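Local coordinates for catabolite control protein A (Lactococcus lactis, PDB 2O20) that probably acts as a global regulator of carbon catabolite repression and activation, binding DNA as a LacI-family transcription factor, at residues S75-F78 against A79-R83; N103-E106 against K107-V111; I123-G127 against S128-E132; L190-V193 against E194-E197. The protein carries 1 engineered substitution. All blocks are in the same frame, centred on the assembly; numbering follows the deposited sequence.

Overall arrangement
Contacts 1, 2 and 3 belong to the subdomain built on the sheet that contains strands 65-70 and 122-125. Contact 4 begins helix 193-208, next to the four-stranded sheet of the other subdomain. Contacts 1, 2 and 4 are helix starts; contact 3 is a loop after a strand. Contact 3 is buried and mainly apolar. Contact 2 lies on the surface and is charged. Contacts 1 and 4 are partly buried. In contact 1 a threonine hydroxyl bonds to a carbonyl; contact 4 has an acidic pair and a sulfate, probably from the crystallisation liquor. Contact 3 touches the other three: Met-126 packs on contact 1, Tyr-125 reaches contact 2 and Ser-129 reaches contact 4.

Contact 1: S75-F78 against A79-R83; sequences STYF and AAITR
Tyr-77 sends its ring anti to the backbone N (chi1 174°), and Ile-81 holds CG1 anti to the carbonyl carbon (chi1 -63°). These settings bring the two side chains together one turn apart on helix 76-91. Ile-81 CD1 makes an off-centre CH-pi contact, 4.2 Å from the centroid of the Tyr-77 ring. The nearest ring atom is Tyr-77 CE2, 3.8 Å from Ile-81 CD1. The Phe-78 ring turns one face to Tyr-77 CD2.

Thr-82 keeps OG1 beside its own backbone N, facing the previous turn. There Thr-82 OG1 donates to Phe-78 O at 2.9 Å, from above the carbonyl plane. Thr-82 N donates to the same Phe-78 O at 3.0 Å, less tilted from that plane. Two bonds therefore grip one carbonyl. A valine in place of Thr-82 would lack the hydroxyl and would probably leave Phe-78 O held mainly by the backbone amide. The Thr-82 side chain also packs on Ile-73 of the second subunit, and Arg-83 forms a salt bridge with Asp-102 of that subunit.

At the helix start, Ser-75 OG accepts from Phe-78 N at 3.2 Å in a nearly straight bond. Ser-75 O takes Ala-79 N at 2.9 Å. This is an N-capped first turn in the beta-alpha-beta unit of strand 65-70, helix 76-91 and strand 95-100, part of the periplasmic-binding-protein-like fold of LacI-family regulators.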
loop_
_atom_site.group_PDB
_atom_site.type_symbol
_atom_site.label_atom_id
_atom_site.label_comp_id
_atom_site.label_asym_id
_atom_site.label_seq_id
_atom_site.Cartn_x
_atom_site.Cartn_y
_atom_site.Cartn_z
ATOM N N SER D 75 2.652 -3.007 -3.278
ATOM C CA SER D 75 3.481 -1.777 -3.441
ATOM C C SER D 75 2.582 -0.581 -3.685
ATOM O O SER D 75 1.900 -0.534 -4.722
ATOM C CB SER D 75 4.435 -1.870 -4.645
ATOM O OG SER D 75 4.984 -0.572 -4.973
ATOM N N THR D 76 2.594 0.409 -2.778
ATOM C CA THR D 76 1.735 1.565 -2.982
ATOM C C THR D 76 2.214 2.408 -4.166
ATOM O O THR D 76 1.422 3.152 -4.715
ATOM C CB THR D 76 1.584 2.477 -1.742
ATOM O OG1 THR D 76 2.851 2.994 -1.330
ATOM C CG2 THR D 76 0.924 1.750 -0.615
ATOM N N TYR D 77 3.507 2.319 -4.502
ATOM C CA TYR D 77 4.091 2.919 -5.714
ATOM C C TYR D 77 3.385 2.407 -6.982
ATOM O O TYR D 77 2.849 3.206 -7.766
ATOM C CB TYR D 77 5.607 2.621 -5.764
ATOM C CG TYR D 77 6.296 3.059 -7.023
ATOM C CD1 TYR D 77 6.792 4.324 -7.142
ATOM C CD2 TYR D 77 6.422 2.195 -8.114
ATOM C CE1 TYR D 77 7.418 4.763 -8.320
ATOM C CE2 TYR D 77 7.049 2.617 -9.304
ATOM C CZ TYR D 77 7.533 3.904 -9.390
ATOM O OH TYR D 77 8.136 4.331 -10.539
ATOM N N PHE D 78 3.355 1.080 -7.166
ATOM C CA PHE D 78 2.684 0.490 -8.327
ATOM C C PHE D 78 1.155 0.634 -8.261
ATOM O O PHE D 78 0.511 0.918 -9.275
ATOM C CB PHE D 78 3.093 -0.975 -8.525
ATOM C CG PHE D 78 4.537 -1.148 -8.866
ATOM C CD1 PHE D 78 5.046 -0.622 -10.042
ATOM C CD2 PHE D 78 5.379 -1.852 -8.023
ATOM C CE1 PHE D 78 6.381 -0.783 -10.378
ATOM C CE2 PHE D 78 6.727 -2.011 -8.336
ATOM C CZ PHE D 78 7.222 -1.454 -9.523
ATOM N N ALA D 79 0.583 0.498 -7.073
ATOM C CA ALA D 79 -0.876 0.709 -6.902
ATOM C C ALA D 79 -1.334 2.136 -7.288
ATOM O O ALA D 79 -2.405 2.315 -7.887
ATOM C CB ALA D 79 -1.308 0.353 -5.484
ATOM N N ALA D 80 -0.526 3.158 -6.976
ATOM C CA ALA D 80 -0.888 4.520 -7.318
ATOM C C ALA D 80 -0.869 4.766 -8.816
ATOM O O ALA D 80 -1.768 5.415 -9.354
ATOM C CB ALA D 80 0.018 5.501 -6.590
ATOM N N ILE D 81 0.127 4.234 -9.496
ATOM C CA ILE D 81 0.173 4.249 -10.953
ATOM C C ILE D 81 -1.030 3.556 -11.574
ATOM O O ILE D 81 -1.653 4.069 -12.529
ATOM C CB ILE D 81 1.483 3.599 -11.511
ATOM C CG1 ILE D 81 2.710 4.409 -11.066
ATOM C CG2 ILE D 81 1.435 3.522 -13.040
ATOM C CD1 ILE D 81 4.013 3.678 -11.281
ATOM N N THR D 82 -1.360 2.402 -11.012
ATOM C CA THR D 82 -2.428 1.547 -11.511
ATOM C C THR D 82 -3.776 2.285 -11.429
ATOM O O THR D 82 -4.611 2.130 -12.335
ATOM C CB THR D 82 -2.425 0.142 -10.797
ATOM O OG1 THR D 82 -1.188 -0.561 -11.056
ATOM C CG2 THR D 82 -3.554 -0.727 -11.261
ATOM N N ARG D 83 -4.003 3.104 -10.401
ATOM C CA ARG D 83 -5.256 3.887 -10.335
ATOM C C ARG D 83 -5.382 4.903 -11.485
ATOM O O ARG D 83 -6.492 5.139 -11.983
ATOM C CB ARG D 83 -5.475 4.541 -8.960
ATOM C CG ARG D 83 -5.712 3.472 -7.840
ATOM C CD ARG D 83 -6.674 3.848 -6.742
ATOM N NE ARG D 83 -7.972 4.264 -7.251
ATOM C CZ ARG D 83 -8.912 4.842 -6.512
ATOM N NH1 ARG D 83 -8.732 5.049 -5.208
ATOM N NH2 ARG D 83 -10.048 5.212 -7.079
#

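Contact 2: N103-E106 against K107-V111; sequences NDVE and KEEKV
Asp-104 and Lys-107 meet at the start of helix 105-118, their side chains crossing at about a right angle. Asp-104 has CG anti to the backbone N (chi1 179°), which swings its carboxylate over the first helical turn. OD2 of Asp-104 accepts weak capping bonds from Lys-107 N at 3.4 Å and from Glu-106 N at 2.9 Å. The Lys-107 chain bends at chi3. Its NZ makes a salt bridge with Asp-102. Lys-107 NZ and Asp-104 OD1 are 4.8 Å apart, and a water between them accepts from NZ and donates to OD1.

Glu-108 is extended beyond CG and runs back along the turn. Its CG lies 3.4 Å from Asp-104 O, and Glu-108 N donates to Asp-104 O at 2.8 Å. OE1 of Glu-108 rests 3.8 Å from Val-105 CG2, while its OE2 is hydrogen-bonded to Tyr-125 OH. A leucine in its place would remove the carboxylate and is likely to leave Tyr-125 OH without this partner.

The chemistry is that of a charged N-cap, with a water joining the capping carboxylate to a lysine. Negative charge at Asp-104 probably offsets the partial positive charge of the helix end.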
loop_
_atom_site.group_PDB
_atom_site.type_symbol
_atom_site.label_atom_id
_atom_site.label_comp_id
_atom_site.label_asym_id
_atom_site.label_seq_id
_atom_site.Cartn_x
_atom_site.Cartn_y
_atom_site.Cartn_z
ATOM N N ASN D 103 8.019 -9.533 -9.699
ATOM C CA ASN D 103 9.282 -9.348 -10.423
ATOM C C ASN D 103 10.066 -10.623 -10.799
ATOM O O ASN D 103 11.307 -10.613 -10.856
ATOM C CB ASN D 103 10.183 -8.430 -9.599
ATOM C CG ASN D 103 9.992 -6.997 -9.929
ATOM O OD1 ASN D 103 9.960 -6.175 -9.036
ATOM N ND2 ASN D 103 9.892 -6.669 -11.223
ATOM N N ASP D 104 9.341 -11.715 -11.021
ATOM C CA ASP D 104 9.912 -13.020 -11.372
ATOM C C ASP D 104 9.692 -13.228 -12.884
ATOM O O ASP D 104 8.562 -13.234 -13.340
ATOM C CB ASP D 104 9.193 -14.100 -10.535
ATOM C CG ASP D 104 9.670 -15.529 -10.815
ATOM O OD1 ASP D 104 9.627 -16.350 -9.874
ATOM O OD2 ASP D 104 10.063 -15.869 -11.944
ATOM N N VAL D 105 10.769 -13.443 -13.645
ATOM C CA VAL D 105 10.691 -13.525 -15.108
ATOM C C VAL D 105 9.884 -14.731 -15.612
ATOM O O VAL D 105 9.194 -14.630 -16.628
ATOM C CB VAL D 105 12.105 -13.492 -15.754
ATOM C CG1 VAL D 105 12.013 -13.596 -17.269
ATOM C CG2 VAL D 105 12.814 -12.201 -15.370
ATOM N N GLU D 106 9.924 -15.843 -14.887
ATOM C CA GLU D 106 9.073 -16.993 -15.182
ATOM C C GLU D 106 7.599 -16.636 -15.031
ATOM O O GLU D 106 6.758 -17.038 -15.829
ATOM C CB GLU D 106 9.368 -18.152 -14.226
ATOM C CG GLU D 106 10.795 -18.667 -14.204
ATOM C CD GLU D 106 10.955 -19.901 -13.293
ATOM O OE1 GLU D 106 9.925 -20.544 -12.960
ATOM O OE2 GLU D 106 12.109 -20.242 -12.927
ATOM N N LYS D 107 7.303 -15.880 -13.975
ATOM C CA LYS D 107 5.947 -15.447 -13.674
ATOM C C LYS D 107 5.487 -14.431 -14.730
ATOM O O LYS D 107 4.369 -14.490 -15.205
ATOM C CB LYS D 107 5.903 -14.863 -12.257
ATOM C CG LYS D 107 4.620 -15.124 -11.463
ATOM C CD LYS D 107 4.827 -14.848 -9.934
ATOM C CE LYS D 107 4.902 -16.116 -9.100
ATOM N NZ LYS D 107 5.367 -15.875 -7.673
ATOM N N GLU D 108 6.379 -13.525 -15.115
ATOM C CA GLU D 108 6.090 -12.563 -16.186
ATOM C C GLU D 108 5.755 -13.278 -17.505
ATOM O O GLU D 108 4.784 -12.910 -18.170
ATOM C CB GLU D 108 7.249 -11.582 -16.372
ATOM C CG GLU D 108 7.379 -10.598 -15.206
ATOM C CD GLU D 108 8.615 -9.731 -15.274
ATOM O OE1 GLU D 108 9.610 -10.143 -15.934
ATOM O OE2 GLU D 108 8.604 -8.647 -14.633
ATOM N N GLU D 109 6.536 -14.307 -17.864
ATOM C CA GLU D 109 6.287 -15.069 -19.098
ATOM C C GLU D 109 4.940 -15.766 -19.094
ATOM O O GLU D 109 4.250 -15.776 -20.102
ATOM C CB GLU D 109 7.369 -16.145 -19.329
ATOM C CG GLU D 109 8.629 -15.617 -19.966
ATOM C CD GLU D 109 9.601 -16.732 -20.278
ATOM O OE1 GLU D 109 10.559 -16.921 -19.498
ATOM O OE2 GLU D 109 9.385 -17.433 -21.286
ATOM N N LYS D 110 4.590 -16.382 -17.974
ATOM C CA LYS D 110 3.298 -17.041 -17.837
ATOM C C LYS D 110 2.151 -16.024 -17.957
ATOM O O LYS D 110 1.170 -16.276 -18.646
ATOM C CB LYS D 110 3.217 -17.800 -16.511
ATOM C CG LYS D 110 4.128 -19.014 -16.473
ATOM C CD LYS D 110 4.156 -19.707 -15.117
ATOM C CE LYS D 110 2.823 -20.370 -14.790
ATOM N NZ LYS D 110 2.950 -21.248 -13.594
ATOM N N VAL D 111 2.299 -14.874 -17.303
ATOM C CA VAL D 111 1.273 -13.809 -17.358
ATOM C C VAL D 111 0.999 -13.375 -18.811
ATOM O O VAL D 111 -0.161 -13.336 -19.249
ATOM C CB VAL D 111 1.651 -12.598 -16.460
ATOM C CG1 VAL D 111 0.756 -11.397 -16.744
ATOM C CG2 VAL D 111 1.562 -12.990 -14.980
HETATM O O HOH W 1 8.138 -15.251 -7.154
#

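Contact 3: I123-G127 against S128-E132; sequences IVYMG and SSLDE
Leu-130 lays its methyl CD1 over one face of the Tyr-125 ring, 4.0 Å from the ring centroid. The approach is only 4° off the ring normal, a CH-pi contact close to the centre of the ring. The nearest ring atoms, Tyr-125 CD1 and CE1, are both 4.1 Å from Leu-130 CD1. Tyr-125 has CG anti to the backbone N (chi1 177°), which carries the ring from the strand across to the returning loop. Its hydroxyl ends near the loop backbone: Tyr-125 OH lies 3.1 Å from Ser-129 O. The hydroxyl is hydrogen-bonded to Glu-108, which probably steadies that end of the ring.

Gly-127 makes the turn between the two segments. A CB on it would clash with Tyr-125 OH and jam against the carbonyl O of Met-126, which explains the absence of a side chain. The loop is tied down further on. Ser-129 OG hydrogen-bonds to Asp-192, and Asp-131 OD2 caps helix 132-141 by accepting from Lys-133 N.

The contact thus closes the connection from strand 122-125 to helix 132-141. The strand lies between strands 65-70 and 145-148 in a parallel sheet. Met-126 packs on Phe-78, Ile-81 and Thr-82 of helix 76-91. Tyr-125 touches Leu-147 of strand 145-148, and Leu-130 packs on Arg-135 and Leu-138 of helix 132-141.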
loop_
_atom_site.group_PDB
_atom_site.type_symbol
_atom_site.label_atom_id
_atom_site.label_comp_id
_atom_site.label_asym_id
_atom_site.label_seq_id
_atom_site.Cartn_x
_atom_site.Cartn_y
_atom_site.Cartn_z
ATOM N N ILE D 123 -1.265 -3.816 -23.487
ATOM C CA ILE D 123 -0.573 -4.167 -22.231
ATOM C C ILE D 123 0.128 -2.935 -21.632
ATOM O O ILE D 123 0.829 -2.216 -22.325
ATOM C CB ILE D 123 0.478 -5.335 -22.476
ATOM C CG1 ILE D 123 -0.259 -6.621 -22.832
ATOM C CG2 ILE D 123 1.329 -5.602 -21.257
ATOM C CD1 ILE D 123 0.592 -7.692 -23.480
ATOM N N VAL D 124 -0.062 -2.723 -20.336
ATOM C CA VAL D 124 0.771 -1.814 -19.556
ATOM C C VAL D 124 1.695 -2.661 -18.682
ATOM O O VAL D 124 1.227 -3.514 -17.933
ATOM C CB VAL D 124 -0.067 -0.913 -18.637
ATOM C CG1 VAL D 124 0.834 0.022 -17.807
ATOM C CG2 VAL D 124 -1.122 -0.119 -19.439
ATOM N N TYR D 125 3.005 -2.429 -18.813
ATOM C CA TYR D 125 4.009 -3.152 -18.037
ATOM C C TYR D 125 4.687 -2.266 -17.007
ATOM O O TYR D 125 5.164 -1.185 -17.324
ATOM C CB TYR D 125 5.092 -3.703 -18.958
ATOM C CG TYR D 125 6.215 -4.400 -18.218
ATOM C CD1 TYR D 125 6.147 -5.753 -17.924
ATOM C CD2 TYR D 125 7.334 -3.684 -17.777
ATOM C CE1 TYR D 125 7.164 -6.384 -17.221
ATOM C CE2 TYR D 125 8.367 -4.317 -17.064
ATOM C CZ TYR D 125 8.275 -5.647 -16.788
ATOM O OH TYR D 125 9.317 -6.268 -16.095
ATOM N N MET D 126 4.785 -2.800 -15.793
ATOM C CA MET D 126 5.500 -2.194 -14.684
ATOM C C MET D 126 6.365 -3.297 -14.088
ATOM O O MET D 126 5.962 -4.446 -14.057
ATOM C CB MET D 126 4.511 -1.688 -13.623
ATOM C CG MET D 126 3.829 -0.365 -13.891
ATOM S SD MET D 126 2.471 -0.125 -12.696
ATOM C CE MET D 126 1.140 -0.861 -13.596
ATOM N N GLY D 127 7.563 -2.945 -13.641
ATOM C CA GLY D 127 8.499 -3.915 -13.070
ATOM C C GLY D 127 9.913 -3.397 -13.228
ATOM O O GLY D 127 10.127 -2.365 -13.853
ATOM N N SER D 128 10.887 -4.107 -12.671
ATOM C CA SER D 128 12.253 -3.578 -12.604
ATOM C C SER D 128 12.820 -3.315 -13.994
ATOM O O SER D 128 13.489 -2.300 -14.205
ATOM C CB SER D 128 13.162 -4.516 -11.807
ATOM O OG SER D 128 13.067 -5.850 -12.277
ATOM N N SER D 129 12.553 -4.223 -14.936
ATOM C CA SER D 129 12.844 -3.980 -16.349
ATOM C C SER D 129 12.441 -5.156 -17.233
ATOM O O SER D 129 12.346 -6.295 -16.778
ATOM C CB SER D 129 14.330 -3.699 -16.575
ATOM O OG SER D 129 15.078 -4.746 -15.999
ATOM N N LEU D 130 12.264 -4.850 -18.514
ATOM C CA LEU D 130 11.787 -5.795 -19.510
ATOM C C LEU D 130 12.881 -6.778 -19.954
ATOM O O LEU D 130 13.844 -6.392 -20.623
ATOM C CB LEU D 130 11.234 -5.022 -20.717
ATOM C CG LEU D 130 10.300 -5.813 -21.624
ATOM C CD1 LEU D 130 9.006 -6.128 -20.900
ATOM C CD2 LEU D 130 10.050 -5.051 -22.926
ATOM N N ASP D 131 12.722 -8.047 -19.575
ATOM C CA ASP D 131 13.663 -9.117 -19.935
ATOM C C ASP D 131 13.569 -9.451 -21.424
ATOM O O ASP D 131 12.521 -9.292 -22.045
ATOM C CB ASP D 131 13.388 -10.365 -19.071
ATOM C CG ASP D 131 14.399 -11.486 -19.287
ATOM O OD1 ASP D 131 15.308 -11.632 -18.441
ATOM O OD2 ASP D 131 14.271 -12.232 -20.288
ATOM N N GLU D 132 14.679 -9.922 -21.987
ATOM C CA GLU D 132 14.754 -10.227 -23.415
ATOM C C GLU D 132 13.775 -11.322 -23.837
ATOM O O GLU D 132 13.277 -11.304 -24.965
ATOM C CB GLU D 132 16.188 -10.638 -23.791
ATOM C CG GLU D 132 16.475 -10.665 -25.286
ATOM C CD GLU D 132 16.352 -9.288 -25.926
ATOM O OE1 GLU D 132 17.215 -8.427 -25.641
ATOM O OE2 GLU D 132 15.385 -9.064 -26.702
#

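Contact 4: L190-V193 against E194-E197; sequences LKDV and ENTE. With SO4 (sulfate ion), chain L.
The N-terminal turn of helix 193-208, in which Asp-192 and Val-193 meet Thr-196, borders a sulfate site in this periplasmic-binding-protein-like fold. The sulfate probably comes from the crystallisation liquor. Asp-192 occupies the N-cap position, but its side chain makes no capping bond and OD1 hydrogen-bonds to Ser-129 instead. Its backbone starts the helix: Thr-196 N donates to Asp-192 O at 3.1 Å.

Val-193 O accepts firmly from Glu-197 N at 2.9 Å. Thr-196 OG1 is modelled only 2.5 Å from Val-193 O. In the same rotamer Thr-196 CG2 is just 2.9 Å from Leu-190 O, which makes the details of this side chain doubtful.

Glu-194 bends at chi2 and brings its carboxylate back beside Asp-192. Asp-192 OD2 and Glu-194 OE2 are 4.4 Å apart, a like-charge pair that may raise the affinity of one of them for a proton. Thr-150 OG1 is hydrogen-bonded to Glu-194 OE2, and Ile-151 N to Glu-194 OE1. Water 2 links Glu-194 OE1 to Val-193 N.

Arg-198 and Ser-189 hold the Asn-195 amide in place. From there Asn-195 ND2 donates to sulfate O2 at 3.2 Å, nearly straight at 174°.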
loop_
_atom_site.group_PDB
_atom_site.type_symbol
_atom_site.label_atom_id
_atom_site.label_comp_id
_atom_site.label_asym_id
_atom_site.label_seq_id
_atom_site.Cartn_x
_atom_site.Cartn_y
_atom_site.Cartn_z
ATOM N N LEU D 190 22.016 -2.185 -11.416
ATOM C CA LEU D 190 22.675 -1.129 -12.177
ATOM C C LEU D 190 22.552 -1.328 -13.684
ATOM O O LEU D 190 22.584 -0.350 -14.423
ATOM C CB LEU D 190 24.153 -1.008 -11.780
ATOM C CG LEU D 190 24.984 0.109 -12.412
ATOM C CD1 LEU D 190 24.478 1.473 -11.948
ATOM C CD2 LEU D 190 26.469 -0.091 -12.035
ATOM N N LYS D 191 22.364 -2.572 -14.131
ATOM C CA LYS D 191 22.275 -2.902 -15.569
ATOM C C LYS D 191 21.087 -2.252 -16.279
ATOM O O LYS D 191 21.136 -2.014 -17.487
ATOM C CB LYS D 191 22.220 -4.427 -15.766
ATOM C CG LYS D 191 23.465 -5.128 -15.233
ATOM C CD LYS D 191 23.583 -6.584 -15.675
ATOM C CE LYS D 191 22.884 -7.532 -14.717
ATOM N NZ LYS D 191 22.929 -8.951 -15.204
ATOM N N ASP D 192 20.033 -1.972 -15.517
ATOM C CA ASP D 192 18.826 -1.327 -16.022
ATOM C C ASP D 192 19.053 0.155 -16.360
ATOM O O ASP D 192 19.738 0.867 -15.628
ATOM C CB ASP D 192 17.713 -1.482 -14.979
ATOM C CG ASP D 192 17.386 -2.941 -14.697
ATOM O OD1 ASP D 192 17.665 -3.787 -15.566
ATOM O OD2 ASP D 192 16.841 -3.252 -13.621
ATOM N N VAL D 193 18.443 0.610 -17.455
ATOM C CA VAL D 193 18.715 1.944 -18.013
ATOM C C VAL D 193 18.496 3.059 -16.988
ATOM O O VAL D 193 19.349 3.914 -16.799
ATOM C CB VAL D 193 17.861 2.225 -19.270
ATOM C CG1 VAL D 193 18.034 3.674 -19.744
ATOM C CG2 VAL D 193 18.226 1.267 -20.384
ATOM N N GLU D 194 17.337 3.021 -16.337
ATOM C CA GLU D 194 16.964 3.980 -15.294
ATOM C C GLU D 194 18.005 4.114 -14.173
ATOM O O GLU D 194 18.247 5.209 -13.663
ATOM C CB GLU D 194 15.582 3.629 -14.706
ATOM C CG GLU D 194 15.379 2.173 -14.292
ATOM C CD GLU D 194 14.890 1.234 -15.425
ATOM O OE1 GLU D 194 15.013 1.565 -16.633
ATOM O OE2 GLU D 194 14.379 0.143 -15.075
ATOM N N ASN D 195 18.640 3.000 -13.824
ATOM C CA ASN D 195 19.692 2.996 -12.795
ATOM C C ASN D 195 21.084 3.469 -13.268
ATOM O O ASN D 195 21.827 4.086 -12.510
ATOM C CB ASN D 195 19.769 1.609 -12.170
ATOM C CG ASN D 195 18.579 1.322 -11.301
ATOM O OD1 ASN D 195 18.064 2.239 -10.662
ATOM N ND2 ASN D 195 18.110 0.063 -11.282
ATOM N N THR D 196 21.422 3.184 -14.517
ATOM C CA THR D 196 22.588 3.811 -15.164
ATOM C C THR D 196 22.381 5.323 -15.294
ATOM O O THR D 196 23.321 6.072 -15.145
ATOM C CB THR D 196 22.884 3.164 -16.521
ATOM O OG1 THR D 196 21.703 3.193 -17.309
ATOM C CG2 THR D 196 23.284 1.736 -16.360
ATOM N N GLU D 197 21.137 5.775 -15.484
ATOM C CA GLU D 197 20.819 7.219 -15.512
ATOM C C GLU D 197 20.954 7.861 -14.118
ATOM O O GLU D 197 21.498 8.953 -13.994
ATOM C CB GLU D 197 19.415 7.467 -16.089
ATOM C CG GLU D 197 19.202 6.933 -17.520
ATOM C CD GLU D 197 19.622 7.891 -18.623
ATOM O OE1 GLU D 197 20.104 9.010 -18.332
ATOM O OE2 GLU D 197 19.462 7.512 -19.807
HETATM S S SO4 L . 14.367 -0.266 -10.633
HETATM O O1 SO4 L . 14.772 -0.809 -11.936
HETATM O O2 SO4 L . 15.438 -0.513 -9.665
HETATM O O3 SO4 L . 14.121 1.171 -10.763
HETATM O O4 SO4 L . 13.146 -0.948 -10.197
HETATM O O HOH W 2 15.951 -0.682 -18.346
#